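Local coordinates for protein possible TctC subunit of the Tripartite Tricarboxylate Transport(TTT) Family (Rhodopseudomonas palustris, PDB 6HKE) that binds malate as a periplasmic binding protein and probably delivers it to a tripartite tricarboxylate transporter for high-affinity C4-dicarboxylate uptake, at residues 288-291 / 292-296; 84-87 / 88-92; 249-252 / 253-257; 261-265 / 266-270; 156-159 / 160-164. The protein carries 2 engineered substitutions. All coordinates share one frame; numbering follows the deposited sequence.

Contact 1 of 5, residues 288-291 / 292-296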
loop_
_atom_site.group_PDB
_atom_site.type_symbol
_atom_site.label_atom_id
_atom_site.label_comp_id
_atom_site.label_asym_id
_atom_site.label_seq_id
_atom_site.Cartn_x
_atom_site.Cartn_y
_atom_site.Cartn_z
ATOM N N VAL A 288 3.825 -16.711 8.362
ATOM C CA VAL A 288 5.296 -16.450 8.334
ATOM C C VAL A 288 5.687 -15.824 6.986
ATOM O O VAL A 288 6.627 -14.999 6.968
ATOM C CB VAL A 288 6.107 -17.724 8.649
ATOM C CG1 VAL A 288 6.098 -18.723 7.501
ATOM C CG2 VAL A 288 7.535 -17.399 9.070
ATOM N N VAL A 289 4.973 -16.136 5.898
ATOM C CA VAL A 289 5.256 -15.500 4.584
ATOM C C VAL A 289 5.245 -13.982 4.788
ATOM O O VAL A 289 6.152 -13.295 4.256
ATOM C CB VAL A 289 4.244 -15.924 3.506
ATOM C CG1 VAL A 289 4.330 -15.016 2.283
ATOM C CG2 VAL A 289 4.430 -17.393 3.137
ATOM N N LEU A 290 4.260 -13.485 5.539
ATOM C CA LEU A 290 4.090 -12.034 5.798
ATOM C C LEU A 290 5.183 -11.528 6.746
ATOM O O LEU A 290 5.668 -10.387 6.542
ATOM C CB LEU A 290 2.692 -11.785 6.362
ATOM C CG LEU A 290 2.443 -10.359 6.838
ATOM C CD1 LEU A 290 2.676 -9.372 5.718
ATOM C CD2 LEU A 290 1.044 -10.231 7.412
ATOM N N ALA A 291 5.546 -12.312 7.757
ATOM C CA ALA A 291 6.667 -11.999 8.689
ATOM C C ALA A 291 7.973 -11.867 7.885
ATOM O O ALA A 291 8.780 -10.940 8.200
ATOM C CB ALA A 291 6.783 -13.062 9.749
ATOM N N GLN A 292 8.156 -12.732 6.878
ATOM C CA GLN A 292 9.364 -12.758 6.005
ATOM C C GLN A 292 9.365 -11.525 5.082
ATOM O O GLN A 292 10.451 -10.961 4.886
ATOM C CB GLN A 292 9.440 -14.058 5.206
ATOM C CG GLN A 292 10.735 -14.199 4.415
ATOM C CD GLN A 292 11.959 -14.194 5.297
ATOM O OE1 GLN A 292 11.954 -14.705 6.412
ATOM N NE2 GLN A 292 13.041 -13.643 4.773
ATOM N N LEU A 293 8.194 -11.099 4.585
ATOM C CA LEU A 293 8.027 -9.874 3.760
ATOM C C LEU A 293 8.346 -8.653 4.618
ATOM O O LEU A 293 9.010 -7.755 4.100
ATOM C CB LEU A 293 6.597 -9.758 3.214
ATOM C CG LEU A 293 6.293 -10.516 1.926
ATOM C CD1 LEU A 293 4.828 -10.350 1.545
ATOM C CD2 LEU A 293 7.186 -10.066 0.777
ATOM N N VAL A 294 7.883 -8.616 5.868
ATOM C CA VAL A 294 8.191 -7.483 6.791
ATOM C C VAL A 294 9.718 -7.397 6.959
ATOM O O VAL A 294 10.281 -6.287 6.807
ATOM C CB VAL A 294 7.446 -7.586 8.139
ATOM C CG1 VAL A 294 7.999 -6.617 9.183
ATOM C CG2 VAL A 294 5.954 -7.342 7.992
ATOM N N GLN A 295 10.387 -8.520 7.226
ATOM C CA GLN A 295 11.857 -8.546 7.477
ATOM C C GLN A 295 12.585 -8.004 6.238
ATOM O O GLN A 295 13.417 -7.085 6.392
ATOM C CB GLN A 295 12.329 -9.952 7.847
ATOM C CG GLN A 295 13.567 -9.953 8.723
ATOM C CD GLN A 295 13.302 -9.449 10.124
ATOM O OE1 GLN A 295 12.208 -9.597 10.687
ATOM N NE2 GLN A 295 14.332 -8.862 10.714
ATOM N N GLU A 296 12.240 -8.513 5.053
ATOM C CA GLU A 296 12.864 -8.127 3.757
ATOM C C GLU A 296 12.569 -6.658 3.446
ATOM O O GLU A 296 13.495 -5.955 3.034
ATOM C CB GLU A 296 12.366 -9.031 2.632
ATOM C CG GLU A 296 12.995 -10.406 2.670
ATOM C CD GLU A 296 12.303 -11.450 1.811
ATOM O OE1 GLU A 296 11.144 -11.212 1.400
ATOM O OE2 GLU A 296 12.921 -12.513 1.560
HETATM O O HOH W 1 9.066 -10.251 10.721
#
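Leu290 and Val294, one turn apart on helix 287-305, meet on the buried side of the helix, where Leu290 CD1 stands 4.5 Å from Val294 CG2. The same valine methyl also rests 3.4 Å from Leu290 O. Its place follows from the valine torsion: with CG1 opposite the backbone N (chi1 167°), CG2 is turned back beside that nitrogen and against the preceding turn. Four backbone bonds from residue i+4 to residue i tie the turns together. Among them, Gln292 N reaches Val288 O at 2.7 Å, and Val294 N reaches Leu290 O at 2.9 Å. Ala291 O is gripped twice, by Gln295 N at 3.1 Å and by a water that donates at 2.6 Å. That water gives its other hydrogen to Gln295 OE1 at 3.2 Å, linking the amide to the backbone one turn earlier. Gln292 NE2 makes a weak but nearly straight bond to Glu296 OE2, 3.4 Å long with an angle of 173° at the hydrogen. Farther out, Trp238 and Phe242 of strand 236-244 pack on both Leu290 and Val294, while Pro104 and Leu107 of strand 102-118 touch Leu290 and Leu293, respectively. The helix is thus amphipathic: the Gln292-Glu296 bond is weak, the Gln295 amide link passes through water and both stay within the helix, so the apolar face probably does most of the docking.

Contact 2 of 5, residues 84-87 / 88-92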
loop_
_atom_site.group_PDB
_atom_site.type_symbol
_atom_site.label_atom_id
_atom_site.label_comp_id
_atom_site.label_asym_id
_atom_site.label_seq_id
_atom_site.Cartn_x
_atom_site.Cartn_y
_atom_site.Cartn_z
ATOM N N HIS A 84 4.635 -1.026 7.732
ATOM C CA HIS A 84 5.270 -2.218 8.337
ATOM C C HIS A 84 6.544 -2.587 7.585
ATOM O O HIS A 84 6.912 -3.778 7.623
ATOM C CB HIS A 84 4.270 -3.371 8.385
ATOM C CG HIS A 84 3.268 -3.193 9.467
ATOM N ND1 HIS A 84 2.281 -2.247 9.395
ATOM C CD2 HIS A 84 3.139 -3.809 10.664
ATOM C CE1 HIS A 84 1.570 -2.291 10.508
ATOM N NE2 HIS A 84 2.077 -3.252 11.311
ATOM N N GLY A 85 7.205 -1.605 6.963
ATOM C CA GLY A 85 8.399 -1.845 6.131
ATOM C C GLY A 85 9.274 -0.615 6.059
ATOM O O GLY A 85 10.105 -0.428 6.965
ATOM N N ALA A 86 9.070 0.195 5.020
ATOM C CA ALA A 86 9.816 1.435 4.718
ATOM C C ALA A 86 9.796 2.383 5.925
ATOM O O ALA A 86 10.777 3.101 6.077
ATOM C CB ALA A 86 9.266 2.098 3.480
ATOM N N ALA A 87 8.745 2.384 6.748
ATOM C CA ALA A 87 8.573 3.358 7.857
ATOM C C ALA A 87 9.774 3.301 8.820
ATOM O O ALA A 87 10.162 4.357 9.373
ATOM C CB ALA A 87 7.277 3.104 8.579
ATOM N N VAL A 88 10.345 2.114 9.029
ATOM C CA VAL A 88 11.514 1.914 9.943
ATOM C C VAL A 88 12.654 2.813 9.459
ATOM O O VAL A 88 13.149 3.610 10.269
ATOM C CB VAL A 88 11.933 0.437 10.019
ATOM C CG1 VAL A 88 13.188 0.255 10.864
ATOM C CG2 VAL A 88 10.791 -0.426 10.545
ATOM N N ALA A 89 12.964 2.760 8.162
ATOM C CA ALA A 89 14.064 3.513 7.516
ATOM C C ALA A 89 13.713 4.997 7.328
ATOM O O ALA A 89 14.653 5.804 7.402
ATOM C CB ALA A 89 14.420 2.869 6.199
ATOM N N LEU A 90 12.447 5.350 7.044
ATOM C CA LEU A 90 12.066 6.694 6.528
ATOM C C LEU A 90 11.414 7.569 7.606
ATOM O O LEU A 90 11.344 8.791 7.373
ATOM C CB LEU A 90 11.076 6.551 5.365
ATOM C CG LEU A 90 11.493 5.644 4.213
ATOM C CD1 LEU A 90 10.475 5.737 3.089
ATOM C CD2 LEU A 90 12.883 5.983 3.706
ATOM N N PHE A 91 10.854 6.971 8.663
ATOM C CA PHE A 91 10.033 7.664 9.693
ATOM C C PHE A 91 10.885 7.870 10.939
ATOM O O PHE A 91 11.290 6.914 11.598
ATOM C CB PHE A 91 8.747 6.890 10.007
ATOM C CG PHE A 91 7.611 7.728 10.540
ATOM C CD1 PHE A 91 7.636 8.229 11.837
ATOM C CD2 PHE A 91 6.498 8.001 9.756
ATOM C CE1 PHE A 91 6.587 8.995 12.332
ATOM C CE2 PHE A 91 5.451 8.769 10.250
ATOM C CZ PHE A 91 5.498 9.265 11.534
ATOM N N PRO A 92 11.217 9.133 11.273
ATOM C CA PRO A 92 11.932 9.431 12.510
ATOM C C PRO A 92 11.061 9.099 13.730
ATOM O O PRO A 92 9.917 9.540 13.765
ATOM C CB PRO A 92 12.210 10.944 12.444
ATOM C CG PRO A 92 11.962 11.331 10.991
ATOM C CD PRO A 92 10.940 10.338 10.476
HETATM O O HOH W 2 12.802 -0.083 6.630
#
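Ala86 and Leu90 make the closer of two apolar contacts along this short helix, with Ala86 CB 3.9 Å from Leu90 CD1. Leu90 CG stands opposite its carbonyl carbon (chi1 -53°), which brings it to 3.2 Å from Ala86 O. In the second contact, the CB atoms of Ala87 and Phe91 lie 4.3 Å apart. The backbone bonds are irregular. Val88 N reaches back only three residues, to Gly85 O at 3.3 Å, from 42° above the carbonyl plane. Regular spacing resumes with Leu90 N, in the carbonyl plane of Ala86 O at 3.0 Å, and with Phe91 N, 2.8 Å from Ala87 O. A water bridges the break, donating to Gly85 O at 2.7 Å and accepting a weak bond from Ala89 N. Tyr152, Ala153 and Val305 pack on Leu90. An alanine at Leu90 is likely to open a gap facing these three and take the CD1 contact away from the Ala86 methyl. Phe91 leaves helical backbone angles. The whole is a short helix with a wider pi-type turn at 84-86 and a kink at 88-89, following strand 75-80, whose last residue, His80, binds malate; the Ala86 side chain is about 9 Å from the bound ligand.

Contact 3 of 5, residues 249-252 / 253-257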
loop_
_atom_site.group_PDB
_atom_site.type_symbol
_atom_site.label_atom_id
_atom_site.label_comp_id
_atom_site.label_asym_id
_atom_site.label_seq_id
_atom_site.Cartn_x
_atom_site.Cartn_y
_atom_site.Cartn_z
ATOM N N GLU A 249 -1.846 -18.134 18.923
ATOM C CA GLU A 249 -1.639 -18.797 17.607
ATOM C C GLU A 249 -2.938 -19.428 17.100
ATOM O O GLU A 249 -3.218 -19.335 15.915
ATOM C CB GLU A 249 -0.451 -19.754 17.668
ATOM C CG GLU A 249 0.893 -19.050 17.912
ATOM C CD GLU A 249 1.173 -17.694 17.254
ATOM O OE1 GLU A 249 1.605 -17.673 16.081
ATOM O OE2 GLU A 249 0.973 -16.642 17.926
ATOM N N PRO A 250 -3.790 -20.058 17.932
ATOM C CA PRO A 250 -5.063 -20.580 17.436
ATOM C C PRO A 250 -6.001 -19.493 16.879
ATOM O O PRO A 250 -6.669 -19.718 15.890
ATOM C CB PRO A 250 -5.683 -21.266 18.674
ATOM C CG PRO A 250 -4.528 -21.483 19.635
ATOM C CD PRO A 250 -3.567 -20.351 19.361
ATOM N N ILE A 251 -6.045 -18.329 17.528
ATOM C CA ILE A 251 -6.857 -17.172 17.055
ATOM C C ILE A 251 -6.241 -16.693 15.743
ATOM O O ILE A 251 -6.992 -16.402 14.799
ATOM C CB ILE A 251 -6.920 -16.068 18.131
ATOM C CG1 ILE A 251 -7.750 -16.524 19.336
ATOM C CG2 ILE A 251 -7.462 -14.781 17.544
ATOM C CD1 ILE A 251 -7.970 -15.454 20.389
ATOM N N VAL A 252 -4.911 -16.671 15.670
ATOM C CA VAL A 252 -4.181 -16.310 14.426
ATOM C C VAL A 252 -4.501 -17.345 13.333
ATOM O O VAL A 252 -4.731 -16.908 12.193
ATOM C CB VAL A 252 -2.672 -16.161 14.671
ATOM C CG1 VAL A 252 -1.934 -15.897 13.371
ATOM C CG2 VAL A 252 -2.385 -15.061 15.676
ATOM N N ALA A 253 -4.522 -18.651 13.650
ATOM C CA ALA A 253 -4.776 -19.732 12.652
ATOM C C ALA A 253 -6.165 -19.543 12.013
ATOM O O ALA A 253 -6.286 -19.632 10.787
ATOM C CB ALA A 253 -4.629 -21.088 13.302
ATOM N N LYS A 254 -7.173 -19.230 12.830
ATOM C CA LYS A 254 -8.590 -19.099 12.412
ATOM C C LYS A 254 -8.744 -17.835 11.562
ATOM O O LYS A 254 -9.499 -17.881 10.581
ATOM C CB LYS A 254 -9.493 -19.081 13.646
ATOM C CG LYS A 254 -10.986 -18.973 13.367
ATOM C CD LYS A 254 -11.824 -19.834 14.294
ATOM C CE LYS A 254 -13.184 -19.245 14.611
ATOM N NZ LYS A 254 -14.118 -19.348 13.466
ATOM N N LEU A 255 -8.085 -16.740 11.935
ATOM C CA LEU A 255 -8.157 -15.488 11.141
ATOM C C LEU A 255 -7.498 -15.771 9.801
ATOM O O LEU A 255 -8.090 -15.444 8.758
ATOM C CB LEU A 255 -7.467 -14.341 11.881
ATOM C CG LEU A 255 -8.257 -13.782 13.062
ATOM C CD1 LEU A 255 -7.430 -12.780 13.852
ATOM C CD2 LEU A 255 -9.559 -13.155 12.590
ATOM N N ASN A 256 -6.339 -16.424 9.835
ATOM C CA ASN A 256 -5.537 -16.710 8.622
ATOM C C ASN A 256 -6.362 -17.545 7.634
ATOM O O ASN A 256 -6.325 -17.270 6.411
ATOM C CB ASN A 256 -4.245 -17.429 8.995
ATOM C CG ASN A 256 -3.482 -17.850 7.775
ATOM O OD1 ASN A 256 -3.705 -18.933 7.275
ATOM N ND2 ASN A 256 -2.633 -16.978 7.271
ATOM N N ALA A 257 -7.044 -18.557 8.137
ATOM C CA ALA A 257 -7.885 -19.469 7.337
ATOM C C ALA A 257 -9.072 -18.660 6.791
ATOM O O ALA A 257 -9.472 -18.899 5.640
ATOM C CB ALA A 257 -8.316 -20.656 8.177
#
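Glu249 and Ala253 join the first turn of helix 249-263, a regular alpha-helix lying against strand 102-118 and far from the malate pocket. Glu249 O accepts from Ala253 N at 2.7 Å, and the Ala253 methyl, CB, sits 3.4 Å from the same oxygen. Pro250 follows in the opening turn, where a proline nitrogen without a hydrogen costs the helix no bond; its O is reached by Lys254 N at 3.1 Å. Ile251 carries the apolar part of the contact. Its branches are set with CG1 opposite the carbonyl carbon (chi1 -69°) and CG2 beside that carbon, from where CG2 meets Leu255 CD1 at 4.2 Å. The two side chains run alongside each other and point the same way, and Phe13 packs on both. Leu255 also folds back over the turn, its CG lying 3.4 Å from Ile251 O, an oxygen already bonded to Leu255 N. Leu45 of helix 29-45 and Val105 complete the surroundings of this leucine. Val252, buried against Thr103, offers its O to Asn256 N at 2.9 Å. The asparagine's CG stands opposite its backbone N (chi1 174°), directing the amide off the helix to strand 102-118 and the loop at Arg285. There ND2 gives hydrogen bonds to both Arg285 O and Val105 O, while Asn256 CB stays 3.3 Å from Val252 O.

Contact 4 of 5, residues 261-265 / 266-270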
loop_
_atom_site.group_PDB
_atom_site.type_symbol
_atom_site.label_atom_id
_atom_site.label_comp_id
_atom_site.label_asym_id
_atom_site.label_seq_id
_atom_site.Cartn_x
_atom_site.Cartn_y
_atom_site.Cartn_z
ATOM N N ARG A 261 -9.959 -18.427 2.843
ATOM C CA ARG A 261 -11.275 -18.809 2.260
ATOM C C ARG A 261 -11.891 -17.589 1.561
ATOM O O ARG A 261 -12.551 -17.780 0.507
ATOM C CB ARG A 261 -12.121 -19.450 3.363
ATOM C CG ARG A 261 -11.589 -20.819 3.768
ATOM C CD ARG A 261 -12.052 -21.330 5.124
ATOM N NE ARG A 261 -13.493 -21.525 5.096
ATOM C CZ ARG A 261 -14.123 -22.597 4.619
ATOM N NH1 ARG A 261 -13.453 -23.632 4.133
ATOM N NH2 ARG A 261 -15.442 -22.625 4.632
ATOM N N ALA A 262 -11.648 -16.375 2.087
ATOM C CA ALA A 262 -12.101 -15.089 1.500
ATOM C C ALA A 262 -11.422 -14.860 0.137
ATOM O O ALA A 262 -12.117 -14.481 -0.847
ATOM C CB ALA A 262 -11.817 -13.942 2.443
ATOM N N LEU A 263 -10.106 -15.045 0.087
ATOM C CA LEU A 263 -9.287 -14.938 -1.148
ATOM C C LEU A 263 -9.786 -15.933 -2.217
ATOM O O LEU A 263 -9.660 -15.615 -3.397
ATOM C CB LEU A 263 -7.826 -15.204 -0.775
ATOM C CG LEU A 263 -7.175 -14.115 0.069
ATOM C CD1 LEU A 263 -5.742 -14.484 0.399
ATOM C CD2 LEU A 263 -7.255 -12.771 -0.640
ATOM N N ASP A 264 -10.367 -17.067 -1.813
ATOM C CA ASP A 264 -10.919 -18.107 -2.727
ATOM C C ASP A 264 -12.283 -17.710 -3.295
ATOM O O ASP A 264 -12.698 -18.376 -4.235
ATOM C CB ASP A 264 -11.118 -19.443 -2.011
ATOM C CG ASP A 264 -9.817 -20.086 -1.601
ATOM O OD1 ASP A 264 -8.788 -19.801 -2.273
ATOM O OD2 ASP A 264 -9.845 -20.838 -0.605
ATOM N N GLN A 265 -12.975 -16.717 -2.727
ATOM C CA GLN A 265 -14.297 -16.278 -3.238
ATOM C C GLN A 265 -14.114 -15.646 -4.620
ATOM O O GLN A 265 -13.217 -14.817 -4.783
ATOM C CB GLN A 265 -14.974 -15.277 -2.312
ATOM C CG GLN A 265 -15.391 -15.858 -0.975
ATOM C CD GLN A 265 -16.074 -17.182 -1.182
ATOM O OE1 GLN A 265 -15.481 -18.236 -0.965
ATOM N NE2 GLN A 265 -17.298 -17.132 -1.669
ATOM N N SER A 266 -14.947 -16.044 -5.577
ATOM C CA SER A 266 -14.941 -15.527 -6.960
ATOM C C SER A 266 -14.968 -14.000 -6.943
ATOM O O SER A 266 -14.218 -13.394 -7.729
ATOM C CB SER A 266 -16.092 -16.047 -7.746
ATOM O OG SER A 266 -15.922 -15.677 -9.102
ATOM N N ASP A 267 -15.814 -13.432 -6.087
ATOM C CA ASP A 267 -16.073 -11.977 -5.991
ATOM C C ASP A 267 -14.766 -11.259 -5.671
ATOM O O ASP A 267 -14.503 -10.204 -6.274
ATOM C CB ASP A 267 -17.086 -11.660 -4.898
ATOM C CG ASP A 267 -17.797 -10.356 -5.174
ATOM O OD1 ASP A 267 -18.687 -10.376 -6.045
ATOM O OD2 ASP A 267 -17.414 -9.327 -4.558
ATOM N N VAL A 268 -13.989 -11.825 -4.749
ATOM C CA VAL A 268 -12.706 -11.247 -4.256
ATOM C C VAL A 268 -11.627 -11.406 -5.339
ATOM O O VAL A 268 -10.976 -10.391 -5.616
ATOM C CB VAL A 268 -12.313 -11.862 -2.891
ATOM C CG1 VAL A 268 -10.927 -11.467 -2.419
ATOM C CG2 VAL A 268 -13.330 -11.476 -1.840
ATOM N N ARG A 269 -11.479 -12.587 -5.965
ATOM C CA ARG A 269 -10.398 -12.828 -6.960
ATOM C C ARG A 269 -10.587 -11.880 -8.145
ATOM O O ARG A 269 -9.607 -11.228 -8.554
ATOM C CB ARG A 269 -10.381 -14.253 -7.511
ATOM C CG ARG A 269 -10.202 -15.343 -6.468
ATOM C CD ARG A 269 -10.340 -16.683 -7.158
ATOM N NE ARG A 269 -9.436 -16.726 -8.303
ATOM C CZ ARG A 269 -8.131 -16.987 -8.221
ATOM N NH1 ARG A 269 -7.556 -17.210 -7.053
ATOM N NH2 ARG A 269 -7.388 -17.018 -9.312
ATOM N N THR A 270 -11.812 -11.779 -8.659
ATOM C CA THR A 270 -12.103 -10.980 -9.869
ATOM C C THR A 270 -11.993 -9.489 -9.516
ATOM O O THR A 270 -11.462 -8.749 -10.369
ATOM C CB THR A 270 -13.408 -11.412 -10.543
ATOM O OG1 THR A 270 -14.483 -11.032 -9.697
ATOM C CG2 THR A 270 -13.465 -12.900 -10.811
#
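Val268 presses its branched side chain onto the end of the preceding helix, its CB 3.3 Å and its CG2 3.4 Å from Ala262 O. That oxygen also accepts from Gln265 N, so the valine closes over a polar group already satisfied. With CG1 opposite the backbone N (chi1 172°) and CG2 beside it, both methyls face that helix; Val268 CG1 meets Leu263 CD2 at 4.3 Å. Beneath this layer pack Glu40, on Ala262 and Val268, and Ile37, on Leu263, both of helix 29-45. Arg269 CG comes closer still, 3.1 Å from Leu263 O. Gln265 turns its O to Arg269 N over 3.1 Å in a bond of 164° at the hydrogen; Val268 N adds a weak one.

The outer side is looser. Asp264 OD1 and Arg269 NH1 have opposite charges but remain 5.6 Å apart, and the aspartate instead forms a salt bridge with Arg285. On the exposed flank, Ser266 O receives Thr270 N and Thr270 OG1 from opposite faces of its carbonyl plane, the hydroxyl at 3.1 Å. Together these contacts form a tight linker through which helix 249-263 gives way to helix 266-274, with Gln265 as N-cap of the second.

Contact 5 of 5, residues 156-159 / 160-164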
loop_
_atom_site.group_PDB
_atom_site.type_symbol
_atom_site.label_atom_id
_atom_site.label_comp_id
_atom_site.label_asym_id
_atom_site.label_seq_id
_atom_site.Cartn_x
_atom_site.Cartn_y
_atom_site.Cartn_z
ATOM N N LEU A 156 9.904 8.979 -2.717
ATOM C CA LEU A 156 11.276 9.210 -2.202
ATOM C C LEU A 156 12.271 8.353 -3.007
ATOM O O LEU A 156 13.377 8.852 -3.318
ATOM C CB LEU A 156 11.296 8.900 -0.704
ATOM C CG LEU A 156 12.640 9.124 -0.019
ATOM C CD1 LEU A 156 12.448 9.595 1.413
ATOM C CD2 LEU A 156 13.484 7.856 -0.061
ATOM N N LEU A 157 11.901 7.118 -3.361
ATOM C CA LEU A 157 12.795 6.235 -4.138
ATOM C C LEU A 157 12.999 6.843 -5.525
ATOM O O LEU A 157 14.167 6.983 -5.951
ATOM C CB LEU A 157 12.202 4.835 -4.258
ATOM C CG LEU A 157 13.054 3.886 -5.100
ATOM C CD1 LEU A 157 14.501 3.873 -4.612
ATOM C CD2 LEU A 157 12.479 2.486 -5.088
ATOM N N LEU A 158 11.895 7.175 -6.202
ATOM C CA LEU A 158 11.906 7.804 -7.546
ATOM C C LEU A 158 12.712 9.114 -7.506
ATOM O O LEU A 158 13.651 9.251 -8.304
ATOM C CB LEU A 158 10.455 8.014 -7.984
ATOM C CG LEU A 158 10.255 8.733 -9.313
ATOM C CD1 LEU A 158 10.647 7.857 -10.486
ATOM C CD2 LEU A 158 8.809 9.168 -9.438
ATOM N N ASN A 159 12.389 10.034 -6.598
ATOM C CA ASN A 159 13.051 11.363 -6.519
ATOM C C ASN A 159 14.557 11.206 -6.245
ATOM O O ASN A 159 15.331 11.980 -6.838
ATOM C CB ASN A 159 12.368 12.269 -5.499
ATOM C CG ASN A 159 10.988 12.679 -5.949
ATOM O OD1 ASN A 159 10.577 12.414 -7.081
ATOM N ND2 ASN A 159 10.260 13.315 -5.060
ATOM N N ARG A 160 14.972 10.242 -5.419
ATOM C CA ARG A 160 16.413 9.966 -5.134
ATOM C C ARG A 160 17.110 9.351 -6.350
ATOM O O ARG A 160 18.304 9.630 -6.540
ATOM C CB ARG A 160 16.595 9.016 -3.952
ATOM C CG ARG A 160 16.660 9.766 -2.635
ATOM C CD ARG A 160 16.718 8.842 -1.444
ATOM N NE ARG A 160 16.368 9.605 -0.253
ATOM C CZ ARG A 160 17.077 9.659 0.865
ATOM N NH1 ARG A 160 18.204 8.973 0.990
ATOM N NH2 ARG A 160 16.630 10.389 1.871
ATOM N N LEU A 161 16.408 8.510 -7.108
ATOM C CA LEU A 161 16.933 7.920 -8.356
ATOM C C LEU A 161 17.158 9.042 -9.372
ATOM O O LEU A 161 18.227 9.039 -10.006
ATOM C CB LEU A 161 15.952 6.854 -8.857
ATOM C CG LEU A 161 16.028 5.524 -8.111
ATOM C CD1 LEU A 161 14.933 4.575 -8.563
ATOM C CD2 LEU A 161 17.399 4.888 -8.283
ATOM N N LEU A 162 16.210 9.979 -9.486
ATOM C CA LEU A 162 16.248 11.087 -10.478
ATOM C C LEU A 162 16.989 12.300 -9.904
ATOM O O LEU A 162 17.178 13.265 -10.645
ATOM C CB LEU A 162 14.819 11.484 -10.858
ATOM C CG LEU A 162 13.987 10.453 -11.613
ATOM C CD1 LEU A 162 12.616 11.027 -11.898
ATOM C CD2 LEU A 162 14.650 10.030 -12.908
ATOM N N LYS A 163 17.361 12.269 -8.627
ATOM C CA LYS A 163 18.180 13.330 -7.979
ATOM C C LYS A 163 17.417 14.656 -8.031
ATOM O O LYS A 163 18.034 15.685 -8.299
ATOM C CB LYS A 163 19.561 13.411 -8.642
ATOM C CG LYS A 163 20.260 12.062 -8.776
ATOM C CD LYS A 163 21.720 12.116 -9.194
ATOM C CE LYS A 163 22.214 10.765 -9.664
ATOM N NZ LYS A 163 21.700 9.678 -8.794
ATOM N N VAL A 164 16.120 14.609 -7.749
ATOM C CA VAL A 164 15.236 15.796 -7.605
ATOM C C VAL A 164 14.607 15.740 -6.211
ATOM O O VAL A 164 14.323 14.635 -5.740
ATOM C CB VAL A 164 14.168 15.822 -8.712
ATOM C CG1 VAL A 164 14.804 15.833 -10.097
ATOM C CG2 VAL A 164 13.188 14.662 -8.592
#
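The guanidinium of Arg160 is approached obliquely by one methyl of Leu156, CD2, which lies 3.4 Å from Arg160 NE. The arginine is extended from CG to NE and runs alongside Leu156, both side chains pointing the same way, so its aliphatic part shares the contact. The side chain of Asn159, which ends in the second flat group, crosses that of Val164 at about a right angle, with Asn159 OD1 3.8 Å from Val164 CG2. OD1 also bonds to the hydroxyl of Tyr188, on strand 188-192, which helps fix the amide's rotation in its buried setting.

Two leucine pairs carry the apolar packing. Leu158 and Leu162 lie side by side, with Leu158 CD1 4.0 Å from Leu162 CD1. Leu157 and Leu161 meet at a slant, Leu157 CG being 4.0 Å from Leu161 CD1. Leu161 has its CG opposite the carbonyl carbon (chi1 -78°), which lays that atom just 3.2 Å from Leu157 O. Phe233 touches Leu161 from a neighbouring loop; an alanine in place of this leucine would probably leave a gap between Phe233 and Leu157 and strip Leu157 CG of its CD1 contact.

The backbone closes with Val164 N donating to Asn159 O at 2.9 Å, and Lys163 N to Arg160 O in a weak bond of 3.5 Å. With Lys163 at positive phi, this is a Schellman-like helix end. It ends helix 150-162, the crossover helix of the beta-alpha-beta unit that joins parallel strands 141-144 and 167-170.

How the contacts relate
Along the chain the order is contact 2, contact 5, contact 3, contact 4 and contact 1, each closing before the next opens. Contact 1, on helix 287-305, touches contact 2, where Val294 CG1 lies 3.4 Å from His84 O. Contact 2 in turn reaches contact 5 through Leu90 CD2 and Leu156 CD2, 4.2 Å apart, so three helices distant in sequence form one packed cluster. Contacts 3 and 4 share helix 249-263, with centres about 18 Å apart. They lie across the chain's centre from contact 5, whose centre is about 40 Å from that of contact 3. Helix 287-305 thus packs near the malate-binding region, while helix 249-263 lies away from it.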